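Local coordinates for protein cysteine desulfurase (PDB 5VPR) that probably removes sulfur from L-cysteine with the help of pyridoxal 5'-phosphate, yielding L-alanine and passing the sulfur to a carrier, at residues 87-92 against 217-222; 41-46 against 297-302; 357-362 against 404-409; 74-79 against 288-293. One frame throughout, in Å; residues are numbered along the deposited sequence.

Contact 1: 87-92 against 217-222; sequences INAKHD and IDVQTM
Val219 N donates to Ile87 O at 2.9 Å, while the chain turns out of helix 67-87 in a Schellman motif with Asn88, of positive phi, as its C-prime residue. One residue on, Gln220 supplies the second bond to a carbonyl: Gln220 NE2 reaches Asn88 O at 2.9 Å, approaching from above the carbonyl plane although the bond lies flat in the glutamine's own amide.

The side-chain polar pair is Asn88 and Asp218, lying alongside each other with amide and carboxylate planes 76° apart. Asn88 ND2 donates to Asp218 OD1 at 3.0 Å and makes a weak bond to Asp218 OD2. Asp218 is also the N-cap of helix 219-222, its OD1 taking Thr221 N at 3.2 Å from the opposite face of the carboxylate to Asn88 ND2.

Among apolar groups, Ile87 CB rests 4.0 Å from Val219 CG1 and 4.1 Å from Ile217 CG2. Tyr244 of strand 241-245 touches Ile87, Ala89 and Val219, placing the contact against the large-domain sheet.

Donors on both faces of Asp218 OD1 probably restrict rotation of the carboxylate, and this oxygen links the residue that ends helix 67-87 to the first turn of helix 219-222, beside the backbone bond.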
loop_
_atom_site.group_PDB
_atom_site.type_symbol
_atom_site.label_atom_id
_atom_site.label_comp_id
_atom_site.label_asym_id
_atom_site.label_seq_id
_atom_site.Cartn_x
_atom_site.Cartn_y
_atom_site.Cartn_z
ATOM N N ILE A 87 9.819 3.121 9.061
ATOM C CA ILE A 87 10.236 1.913 8.346
ATOM C C ILE A 87 11.590 1.390 8.835
ATOM O O ILE A 87 12.118 0.424 8.269
ATOM C CB ILE A 87 10.263 2.134 6.824
ATOM C CG1 ILE A 87 11.382 3.118 6.438
ATOM C CG2 ILE A 87 8.878 2.588 6.314
ATOM C CD1 ILE A 87 11.500 3.344 4.911
ATOM N N ASN A 88 12.146 1.989 9.893
ATOM C CA ASN A 88 13.461 1.641 10.430
ATOM C C ASN A 88 14.550 1.667 9.357
ATOM O O ASN A 88 15.423 0.799 9.310
ATOM C CB ASN A 88 13.456 0.285 11.149
ATOM C CG ASN A 88 14.631 0.150 12.112
ATOM O OD1 ASN A 88 15.079 1.151 12.673
ATOM N ND2 ASN A 88 15.152 -1.074 12.287
ATOM N N ALA A 89 14.507 2.681 8.494
ATOM C CA ALA A 89 15.650 2.961 7.636
ATOM C C ALA A 89 16.827 3.441 8.484
ATOM O O ALA A 89 16.656 4.178 9.461
ATOM C CB ALA A 89 15.295 4.017 6.573
ATOM N N LYS A 90 18.036 3.014 8.109
ATOM C CA LYS A 90 19.206 3.405 8.881
ATOM C C LYS A 90 19.522 4.888 8.723
ATOM O O LYS A 90 19.999 5.520 9.674
ATOM C CB LYS A 90 20.411 2.550 8.480
ATOM C CG LYS A 90 21.666 2.839 9.274
ATOM C CD LYS A 90 22.736 1.782 9.009
ATOM C CE LYS A 90 24.008 2.071 9.784
ATOM N NZ LYS A 90 25.016 1.003 9.547
ATOM N N HIS A 91 19.260 5.473 7.555
ATOM C CA HIS A 91 19.604 6.872 7.337
ATOM C C HIS A 91 18.401 7.645 6.828
ATOM O O HIS A 91 17.604 7.124 6.043
ATOM C CB HIS A 91 20.748 7.019 6.348
ATOM C CG HIS A 91 22.002 6.326 6.777
ATOM N ND1 HIS A 91 22.796 6.789 7.805
ATOM C CD2 HIS A 91 22.589 5.194 6.325
ATOM C CE1 HIS A 91 23.830 5.980 7.955
ATOM N NE2 HIS A 91 23.730 5.007 7.069
ATOM N N ASP A 92 18.293 8.907 7.258
ATOM C CA ASP A 92 17.242 9.760 6.720
ATOM C C ASP A 92 17.407 9.929 5.214
ATOM O O ASP A 92 16.416 9.956 4.486
ATOM C CB ASP A 92 17.228 11.115 7.432
ATOM C CG ASP A 92 18.500 11.922 7.200
ATOM O OD1 ASP A 92 19.571 11.323 6.965
ATOM O OD2 ASP A 92 18.419 13.161 7.252
ATOM N N ILE A 217 6.766 -2.255 9.372
ATOM C CA ILE A 217 7.802 -2.453 8.367
ATOM C C ILE A 217 9.156 -2.181 9.012
ATOM O O ILE A 217 9.331 -1.160 9.686
ATOM C CB ILE A 217 7.581 -1.523 7.156
ATOM C CG1 ILE A 217 6.213 -1.770 6.511
ATOM C CG2 ILE A 217 8.741 -1.638 6.161
ATOM C CD1 ILE A 217 6.000 -3.178 6.032
ATOM N N ASP A 218 10.116 -3.082 8.794
ATOM C CA ASP A 218 11.509 -2.897 9.216
ATOM C C ASP A 218 12.374 -3.270 8.017
ATOM O O ASP A 218 12.680 -4.452 7.807
ATOM C CB ASP A 218 11.853 -3.757 10.444
ATOM C CG ASP A 218 13.260 -3.485 11.002
ATOM O OD1 ASP A 218 14.153 -3.007 10.267
ATOM O OD2 ASP A 218 13.474 -3.758 12.206
ATOM N N VAL A 219 12.774 -2.256 7.241
ATOM C CA VAL A 219 13.513 -2.507 6.014
ATOM C C VAL A 219 14.914 -3.032 6.304
ATOM O O VAL A 219 15.519 -3.661 5.426
ATOM C CB VAL A 219 13.598 -1.239 5.136
ATOM C CG1 VAL A 219 12.183 -0.742 4.744
ATOM C CG2 VAL A 219 14.409 -0.146 5.843
ATOM N N GLN A 220 15.447 -2.797 7.512
ATOM C CA GLN A 220 16.764 -3.332 7.844
ATOM C C GLN A 220 16.707 -4.839 8.035
ATOM O O GLN A 220 17.536 -5.570 7.481
ATOM C CB GLN A 220 17.344 -2.638 9.083
ATOM C CG GLN A 220 17.930 -1.253 8.744
ATOM C CD GLN A 220 18.679 -0.596 9.897
ATOM O OE1 GLN A 220 19.834 -0.928 10.171
ATOM N NE2 GLN A 220 18.031 0.360 10.559
ATOM N N THR A 221 15.725 -5.334 8.797
ATOM C CA THR A 221 15.602 -6.783 8.912
ATOM C C THR A 221 15.036 -7.395 7.632
ATOM O O THR A 221 15.391 -8.523 7.276
ATOM C CB THR A 221 14.749 -7.160 10.128
ATOM O OG1 THR A 221 13.483 -6.497 10.058
ATOM C CG2 THR A 221 15.449 -6.758 11.412
ATOM N N MET A 222 14.193 -6.660 6.906
ATOM C CA MET A 222 13.667 -7.180 5.646
ATOM C C MET A 222 14.766 -7.346 4.599
ATOM O O MET A 222 14.664 -8.209 3.721
ATOM C CB MET A 222 12.568 -6.250 5.106
ATOM C CG MET A 222 11.960 -6.704 3.771
ATOM S SD MET A 222 10.751 -5.537 3.080
ATOM C CE MET A 222 9.575 -5.476 4.425
#

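Contact 2: 41-46 against 297-302; sequences QKPKMV and VDFMEK
Lys302 NZ lies 3.6 Å from Met45 SD and at the same time hydrogen-bonds OE1 of Gln18, a residue near the N terminus. The two chains lie alongside, running in opposite senses; a bend at chi3 of Lys302 (63°) turns its ammonium end back toward the thioether.

Met45 contributes most of the buried surface from its side. With chi1 at 60°, Met45 CG is flanked by the backbone N and the carbonyl carbon, and the chain runs out past the edge of Phe299, so that Met45 SD touches Phe299 CB at 3.7 Å and lies at the edge of the ring, 5.3 Å from the centroid: a Met-aromatic contact. The methyl, Met45 CE, goes on to Asp298 CB, also at 3.7 Å. The carboxylate of Asp298 has its own partner, a salt bridge from OD2 to Lys82 of helix 67-87.

In this fold type I enzyme the contact brings the start of helix 44-56, with Pro43 at its N-cap position, against the later part of helix 287-303. Pro43 CG sits over one face of the Phe299 ring, offset toward its rim, in a CH-pi contact 4.0 Å from the ring centroid and 18° off the normal. Phe19 meets the same ring at a steep angle, and Tyr235 makes an edge-to-face stack with it, two residues along from Lys233, which carries the covalently bound pyridoxal phosphate.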
loop_
_atom_site.group_PDB
_atom_site.type_symbol
_atom_site.label_atom_id
_atom_site.label_comp_id
_atom_site.label_asym_id
_atom_site.label_seq_id
_atom_site.Cartn_x
_atom_site.Cartn_y
_atom_site.Cartn_z
ATOM N N GLN A 41 -9.446 6.820 4.375
ATOM C CA GLN A 41 -9.974 8.086 4.866
ATOM C C GLN A 41 -8.973 8.719 5.837
ATOM O O GLN A 41 -8.039 8.068 6.300
ATOM C CB GLN A 41 -11.348 7.877 5.528
ATOM C CG GLN A 41 -12.402 7.277 4.589
ATOM C CD GLN A 41 -12.592 8.101 3.312
ATOM O OE1 GLN A 41 -12.154 9.263 3.221
ATOM N NE2 GLN A 41 -13.240 7.495 2.313
ATOM N N LYS A 42 -9.170 10.015 6.144
ATOM C CA LYS A 42 -8.092 10.778 6.775
ATOM C C LYS A 42 -8.491 11.252 8.163
ATOM O O LYS A 42 -9.600 11.756 8.340
ATOM C CB LYS A 42 -7.692 12.029 5.957
ATOM C CG LYS A 42 -7.602 11.865 4.444
ATOM C CD LYS A 42 -6.671 10.742 4.048
ATOM C CE LYS A 42 -6.802 10.434 2.545
ATOM N NZ LYS A 42 -6.020 9.189 2.213
ATOM N N PRO A 43 -7.594 11.167 9.142
ATOM C CA PRO A 43 -7.891 11.699 10.475
ATOM C C PRO A 43 -7.646 13.201 10.537
ATOM O O PRO A 43 -6.929 13.778 9.717
ATOM C CB PRO A 43 -6.912 10.939 11.378
ATOM C CG PRO A 43 -5.694 10.763 10.493
ATOM C CD PRO A 43 -6.234 10.597 9.066
ATOM N N LYS A 44 -8.262 13.828 11.546
ATOM C CA LYS A 44 -8.229 15.286 11.659
ATOM C C LYS A 44 -6.802 15.812 11.810
ATOM O O LYS A 44 -6.463 16.867 11.256
ATOM C CB LYS A 44 -9.110 15.748 12.830
ATOM N N MET A 45 -5.939 15.089 12.529
ATOM C CA MET A 45 -4.573 15.583 12.716
ATOM C C MET A 45 -3.834 15.730 11.386
ATOM O O MET A 45 -3.036 16.657 11.213
ATOM C CB MET A 45 -3.787 14.681 13.669
ATOM C CG MET A 45 -3.632 13.225 13.254
ATOM S SD MET A 45 -2.929 12.249 14.622
ATOM C CE MET A 45 -1.213 12.765 14.592
ATOM N N VAL A 46 -4.081 14.832 10.435
ATOM C CA VAL A 46 -3.450 14.961 9.124
ATOM C C VAL A 46 -4.003 16.177 8.375
ATOM O O VAL A 46 -3.251 16.939 7.755
ATOM C CB VAL A 46 -3.625 13.655 8.327
ATOM C CG1 VAL A 46 -3.343 13.879 6.831
ATOM C CG2 VAL A 46 -2.691 12.586 8.877
ATOM N N VAL A 297 2.091 9.176 9.683
ATOM C CA VAL A 297 2.937 8.298 10.488
ATOM C C VAL A 297 2.672 8.528 11.972
ATOM O O VAL A 297 2.525 7.577 12.751
ATOM C CB VAL A 297 4.420 8.519 10.133
ATOM C CG1 VAL A 297 5.332 7.874 11.188
ATOM C CG2 VAL A 297 4.718 7.953 8.758
ATOM N N ASP A 298 2.599 9.801 12.382
ATOM C CA ASP A 298 2.288 10.130 13.773
ATOM C C ASP A 298 0.970 9.500 14.211
ATOM O O ASP A 298 0.856 8.980 15.330
ATOM C CB ASP A 298 2.226 11.653 13.949
ATOM C CG ASP A 298 3.596 12.324 13.894
ATOM O OD1 ASP A 298 4.629 11.622 13.947
ATOM O OD2 ASP A 298 3.632 13.570 13.796
ATOM N N PHE A 299 -0.040 9.540 13.341
ATOM C CA PHE A 299 -1.344 8.971 13.682
ATOM C C PHE A 299 -1.237 7.477 13.936
ATOM O O PHE A 299 -1.760 6.955 14.932
ATOM C CB PHE A 299 -2.352 9.236 12.561
ATOM C CG PHE A 299 -3.599 8.413 12.684
ATOM C CD1 PHE A 299 -4.545 8.717 13.657
ATOM C CD2 PHE A 299 -3.814 7.323 11.859
ATOM C CE1 PHE A 299 -5.706 7.952 13.800
ATOM C CE2 PHE A 299 -4.969 6.552 11.994
ATOM C CZ PHE A 299 -5.914 6.868 12.971
ATOM N N MET A 300 -0.561 6.770 13.036
ATOM C CA MET A 300 -0.385 5.338 13.213
ATOM C C MET A 300 0.422 5.035 14.471
ATOM O O MET A 300 0.060 4.132 15.235
ATOM C CB MET A 300 0.271 4.741 11.966
ATOM C CG MET A 300 -0.632 4.812 10.743
ATOM S SD MET A 300 -0.037 3.901 9.311
ATOM C CE MET A 300 -0.009 2.199 9.909
ATOM N N GLU A 301 1.502 5.788 14.725
ATOM C CA GLU A 301 2.263 5.546 15.954
ATOM C C GLU A 301 1.421 5.862 17.186
ATOM O O GLU A 301 1.527 5.181 18.213
ATOM C CB GLU A 301 3.562 6.360 15.967
ATOM C CG GLU A 301 4.467 6.149 14.746
ATOM C CD GLU A 301 5.476 5.006 14.894
ATOM O OE1 GLU A 301 5.225 4.065 15.681
ATOM O OE2 GLU A 301 6.532 5.055 14.210
ATOM N N LYS A 302 0.561 6.879 17.099
ATOM C CA LYS A 302 -0.300 7.202 18.233
ATOM C C LYS A 302 -1.286 6.075 18.507
ATOM O O LYS A 302 -1.490 5.686 19.658
ATOM C CB LYS A 302 -1.054 8.509 17.990
ATOM C CG LYS A 302 -1.973 8.887 19.143
ATOM C CD LYS A 302 -2.785 10.136 18.831
ATOM C CE LYS A 302 -3.703 9.904 17.648
ATOM N NZ LYS A 302 -4.701 10.992 17.502
#

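Contact 3: 357-362 against 404-409; sequences MILDKL and EGVKKA
Leu359 CD2 lies directly on the backbone of helix 396-413, 3.6 Å from Gly405 C. Leu362 comes to the same glycine with its CD1, 3.7 Å from Gly405 CA, so two leucine methyls share a patch of bare main chain. The other methyl of Leu362, CD2, meets Lys408 NZ at 3.9 Å; the lysine reaches it because its chain is extended all the way beyond CG. Farther along, Ile358 CG2 packs against Ala409 CB at 3.8 Å, and Ile358 CD1 reaches past to Ala409 CA. Leu359 CD1 adds a looser touch on Val406 CG2 at 4.2 Å.

The two helices belong to the small C-terminal part of the fold type I chain, where helix 352-361 and helix 396-413 pack together. Their local axes approach to 9.4 Å, with N-to-C directions 128° apart. No hydrogen bond joins 357-362 to 404-409, and the contact is mainly apolar.

Beyond this first shell, Ile358 also touches Met412 and Leu413, continuing the packing toward the end of helix 396-413. Leu359 has Val366 as a further neighbour, and Val406 touches Ile326 and Leu346. At the close of helix 352-361, Asp360 O accepts a hydrogen bond from Asn27 ND2.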
loop_
_atom_site.group_PDB
_atom_site.type_symbol
_atom_site.label_atom_id
_atom_site.label_comp_id
_atom_site.label_asym_id
_atom_site.label_seq_id
_atom_site.Cartn_x
_atom_site.Cartn_y
_atom_site.Cartn_z
ATOM N N MET A 357 -23.905 -2.279 -6.601
ATOM C CA MET A 357 -24.855 -1.178 -6.690
ATOM C C MET A 357 -25.909 -1.273 -5.598
ATOM O O MET A 357 -26.261 -0.260 -4.983
ATOM C CB MET A 357 -25.514 -1.156 -8.065
ATOM C CG MET A 357 -24.574 -0.770 -9.186
ATOM S SD MET A 357 -25.471 -0.550 -10.731
ATOM C CE MET A 357 -26.399 -2.080 -10.809
ATOM N N ILE A 358 -26.416 -2.483 -5.336
ATOM C CA ILE A 358 -27.339 -2.676 -4.218
ATOM C C ILE A 358 -26.670 -2.276 -2.905
ATOM O O ILE A 358 -27.257 -1.556 -2.086
ATOM C CB ILE A 358 -27.846 -4.131 -4.184
ATOM C CG1 ILE A 358 -28.715 -4.418 -5.409
ATOM C CG2 ILE A 358 -28.624 -4.392 -2.912
ATOM C CD1 ILE A 358 -29.193 -5.850 -5.495
ATOM N N LEU A 359 -25.420 -2.708 -2.698
ATOM C CA LEU A 359 -24.695 -2.353 -1.478
ATOM C C LEU A 359 -24.514 -0.838 -1.356
ATOM O O LEU A 359 -24.673 -0.269 -0.266
ATOM C CB LEU A 359 -23.335 -3.063 -1.450
ATOM C CG LEU A 359 -23.402 -4.589 -1.323
ATOM C CD1 LEU A 359 -21.995 -5.203 -1.220
ATOM C CD2 LEU A 359 -24.232 -4.966 -0.116
ATOM N N ASP A 360 -24.181 -0.169 -2.462
ATOM C CA ASP A 360 -24.039 1.282 -2.420
ATOM C C ASP A 360 -25.346 1.960 -2.026
ATOM O O ASP A 360 -25.340 2.916 -1.243
ATOM C CB ASP A 360 -23.547 1.819 -3.762
ATOM C CG ASP A 360 -23.354 3.337 -3.741
ATOM O OD1 ASP A 360 -22.578 3.837 -2.896
ATOM O OD2 ASP A 360 -23.986 4.028 -4.563
ATOM N N LYS A 361 -26.482 1.484 -2.546
ATOM C CA LYS A 361 -27.747 2.076 -2.132
ATOM C C LYS A 361 -28.005 1.868 -0.642
ATOM O O LYS A 361 -28.735 2.657 -0.037
ATOM C CB LYS A 361 -28.909 1.514 -2.972
ATOM N N LEU A 362 -27.395 0.856 -0.024
ATOM C CA LEU A 362 -27.477 0.678 1.419
ATOM C C LEU A 362 -26.403 1.460 2.169
ATOM O O LEU A 362 -26.248 1.280 3.382
ATOM C CB LEU A 362 -27.379 -0.805 1.771
ATOM C CG LEU A 362 -28.478 -1.651 1.145
ATOM C CD1 LEU A 362 -28.212 -3.130 1.363
ATOM C CD2 LEU A 362 -29.820 -1.241 1.734
ATOM N N GLU A 404 -25.683 -8.415 6.196
ATOM C CA GLU A 404 -27.116 -8.327 5.920
ATOM C C GLU A 404 -27.372 -7.710 4.555
ATOM O O GLU A 404 -28.329 -8.095 3.869
ATOM C CB GLU A 404 -27.830 -7.520 7.009
ATOM C CG GLU A 404 -27.781 -8.183 8.373
ATOM C CD GLU A 404 -28.306 -9.618 8.341
ATOM O OE1 GLU A 404 -29.523 -9.800 8.106
ATOM O OE2 GLU A 404 -27.497 -10.560 8.536
ATOM N N GLY A 405 -26.521 -6.765 4.140
ATOM C CA GLY A 405 -26.658 -6.185 2.813
ATOM C C GLY A 405 -26.421 -7.198 1.709
ATOM O O GLY A 405 -27.107 -7.184 0.682
ATOM N N VAL A 406 -25.452 -8.097 1.906
ATOM C CA VAL A 406 -25.151 -9.088 0.879
ATOM C C VAL A 406 -26.291 -10.096 0.760
ATOM O O VAL A 406 -26.700 -10.462 -0.348
ATOM C CB VAL A 406 -23.799 -9.767 1.173
ATOM C CG1 VAL A 406 -23.649 -11.034 0.357
ATOM C CG2 VAL A 406 -22.648 -8.805 0.874
ATOM N N LYS A 407 -26.821 -10.558 1.898
ATOM C CA LYS A 407 -28.000 -11.421 1.873
ATOM C C LYS A 407 -29.164 -10.751 1.152
ATOM O O LYS A 407 -29.850 -11.385 0.342
ATOM C CB LYS A 407 -28.410 -11.796 3.297
ATOM C CG LYS A 407 -27.365 -12.601 4.044
ATOM C CD LYS A 407 -27.795 -12.922 5.468
ATOM C CE LYS A 407 -26.648 -13.573 6.244
ATOM N NZ LYS A 407 -27.124 -14.210 7.504
ATOM N N LYS A 408 -29.398 -9.465 1.431
ATOM C CA LYS A 408 -30.512 -8.769 0.786
ATOM C C LYS A 408 -30.289 -8.665 -0.717
ATOM O O LYS A 408 -31.225 -8.858 -1.503
ATOM C CB LYS A 408 -30.699 -7.383 1.412
ATOM C CG LYS A 408 -31.695 -6.485 0.705
ATOM C CD LYS A 408 -31.921 -5.189 1.480
ATOM C CE LYS A 408 -32.849 -4.242 0.715
ATOM N NZ LYS A 408 -33.234 -3.007 1.469
ATOM N N ALA A 409 -29.044 -8.399 -1.132
ATOM C CA ALA A 409 -28.724 -8.293 -2.552
ATOM C C ALA A 409 -29.042 -9.585 -3.294
ATOM O O ALA A 409 -29.649 -9.567 -4.371
ATOM C CB ALA A 409 -27.250 -7.930 -2.724
#

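Contact 4: 74-79 against 288-293; sequences EMMEDA and AGNIAI
Ile291 of helix 287-303 packs against Met75, Met76 and Ala79 of helix 67-87, two helices of the large domain of the fold type I enzyme whose local axes come within 8.1 Å at an angle of 43°. At its root, Ile291 CA faces Ala79 CB at 3.9 Å. From CB the side chain divides. Ile291 CG2, the shorter branch, comes to Met75 CE at 4.2 Å. Ile291 CG1, swung to the side of its own amide nitrogen (chi1 -70°), lies 4.0 Å from Met76 N and so rests on the main chain of the other helix. At the tip, Ile291 CD1 rests against Met75, with Met75 CB and CE each 3.8 Å away; the bend of the methionine at chi3 (59°) brings its methyl round to the isoleucine. Tyr53 of helix 44-56 is a further neighbour of Ile291.

On the other flank, Asn290 and Met76 run side by side, pointing the same way. Phe97 of strand 95-98 touches both, as does Pro285. Met76 CG meets Asn290 CB at 3.7 Å, and at the ends Asn290 ND2 makes a weak but nearly straight hydrogen bond to Met76 SD, 3.5 Å long.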
loop_
_atom_site.group_PDB
_atom_site.type_symbol
_atom_site.label_atom_id
_atom_site.label_comp_id
_atom_site.label_asym_id
_atom_site.label_seq_id
_atom_site.Cartn_x
_atom_site.Cartn_y
_atom_site.Cartn_z
ATOM N N GLU A 74 12.757 22.795 7.414
ATOM C CA GLU A 74 12.940 21.993 8.618
ATOM C C GLU A 74 11.754 21.058 8.851
ATOM O O GLU A 74 11.929 19.896 9.247
ATOM C CB GLU A 74 13.145 22.928 9.806
ATOM C CG GLU A 74 13.457 22.256 11.119
ATOM C CD GLU A 74 13.819 23.270 12.193
ATOM O OE1 GLU A 74 13.863 24.484 11.875
ATOM O OE2 GLU A 74 14.058 22.854 13.349
ATOM N N MET A 75 10.538 21.552 8.629
ATOM C CA MET A 75 9.356 20.718 8.828
ATOM C C MET A 75 9.342 19.543 7.859
ATOM O O MET A 75 8.971 18.425 8.236
ATOM C CB MET A 75 8.081 21.553 8.665
ATOM C CG MET A 75 7.859 22.581 9.777
ATOM S SD MET A 75 6.471 23.682 9.421
ATOM C CE MET A 75 5.092 22.533 9.271
ATOM N N MET A 76 9.733 19.772 6.604
ATOM C CA MET A 76 9.760 18.663 5.650
ATOM C C MET A 76 10.833 17.656 6.030
ATOM O O MET A 76 10.617 16.441 5.905
ATOM C CB MET A 76 9.982 19.172 4.219
ATOM C CG MET A 76 9.439 18.199 3.160
ATOM S SD MET A 76 9.691 18.741 1.459
ATOM C CE MET A 76 11.391 18.200 1.211
ATOM N N GLU A 77 11.986 18.139 6.530
ATOM C CA GLU A 77 13.043 17.227 6.958
ATOM C C GLU A 77 12.657 16.492 8.233
ATOM O O GLU A 77 13.014 15.319 8.403
ATOM C CB GLU A 77 14.372 17.964 7.150
ATOM C CG GLU A 77 14.994 18.481 5.851
ATOM C CD GLU A 77 15.062 17.412 4.751
ATOM O OE1 GLU A 77 15.571 16.301 5.024
ATOM O OE2 GLU A 77 14.604 17.685 3.614
ATOM N N ASP A 78 11.935 17.157 9.145
ATOM C CA ASP A 78 11.357 16.437 10.283
ATOM C C ASP A 78 10.447 15.306 9.810
ATOM O O ASP A 78 10.450 14.205 10.384
ATOM C CB ASP A 78 10.559 17.383 11.177
ATOM C CG ASP A 78 11.429 18.390 11.906
ATOM O OD1 ASP A 78 12.655 18.171 12.013
ATOM O OD2 ASP A 78 10.870 19.402 12.384
ATOM N N ALA A 79 9.648 15.566 8.775
ATOM C CA ALA A 79 8.750 14.536 8.254
ATOM C C ALA A 79 9.537 13.379 7.652
ATOM O O ALA A 79 9.185 12.205 7.854
ATOM C CB ALA A 79 7.799 15.127 7.215
ATOM N N ALA A 288 3.716 20.321 1.382
ATOM C CA ALA A 288 2.583 20.081 2.267
ATOM C C ALA A 288 2.294 18.594 2.397
ATOM O O ALA A 288 2.093 18.084 3.507
ATOM C CB ALA A 288 1.349 20.811 1.745
ATOM N N GLY A 289 2.261 17.887 1.268
ATOM C CA GLY A 289 1.986 16.461 1.304
ATOM C C GLY A 289 3.053 15.677 2.055
ATOM O O GLY A 289 2.735 14.750 2.799
ATOM N N ASN A 290 4.328 16.052 1.883
ATOM C CA ASN A 290 5.402 15.372 2.605
ATOM C C ASN A 290 5.310 15.626 4.103
ATOM O O ASN A 290 5.493 14.699 4.902
ATOM C CB ASN A 290 6.771 15.806 2.070
ATOM C CG ASN A 290 6.958 15.456 0.622
ATOM O OD1 ASN A 290 6.264 14.581 0.089
ATOM N ND2 ASN A 290 7.897 16.134 -0.040
ATOM N N ILE A 291 5.002 16.862 4.506
ATOM C CA ILE A 291 4.764 17.133 5.923
ATOM C C ILE A 291 3.605 16.289 6.436
ATOM O O ILE A 291 3.674 15.696 7.524
ATOM C CB ILE A 291 4.515 18.639 6.143
ATOM C CG1 ILE A 291 5.809 19.430 5.914
ATOM C CG2 ILE A 291 3.974 18.899 7.546
ATOM C CD1 ILE A 291 5.588 20.926 5.873
ATOM N N ALA A 292 2.525 16.205 5.654
ATOM C CA ALA A 292 1.323 15.531 6.121
ATOM C C ALA A 292 1.482 14.009 6.146
ATOM O O ALA A 292 0.854 13.350 6.986
ATOM C CB ALA A 292 0.135 15.936 5.254
ATOM N N ILE A 293 2.311 13.427 5.262
ATOM C CA ILE A 293 2.542 11.983 5.382
ATOM C C ILE A 293 3.324 11.682 6.661
ATOM O O ILE A 293 3.162 10.608 7.257
ATOM C CB ILE A 293 3.217 11.390 4.120
ATOM C CG1 ILE A 293 2.939 9.875 4.025
ATOM C CG2 ILE A 293 4.727 11.622 4.091
ATOM C CD1 ILE A 293 3.508 9.191 2.788
#

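Reading from the N terminus, contact 2 opens first at 41-46, contact 4 follows at 74-79 and contact 1 at 87-92. They close in reverse order, at 217-222, 288-293 and 297-302, so contact 1 sits within contact 4 and contact 4 within contact 2, with no crossing. Helix 287-303 serves both outer loops, meeting helix 67-87 early in its course and the start of helix 44-56 later; contacts 2 and 4 touch through Val46 CG2 and Ala292 O. Contact 1 ties the exit of helix 67-87 to the segment leading into strand 226-230. Contact 3 comes afterwards, in series, pairing two C-terminal helices about 42 Å from contact 1, centre to centre.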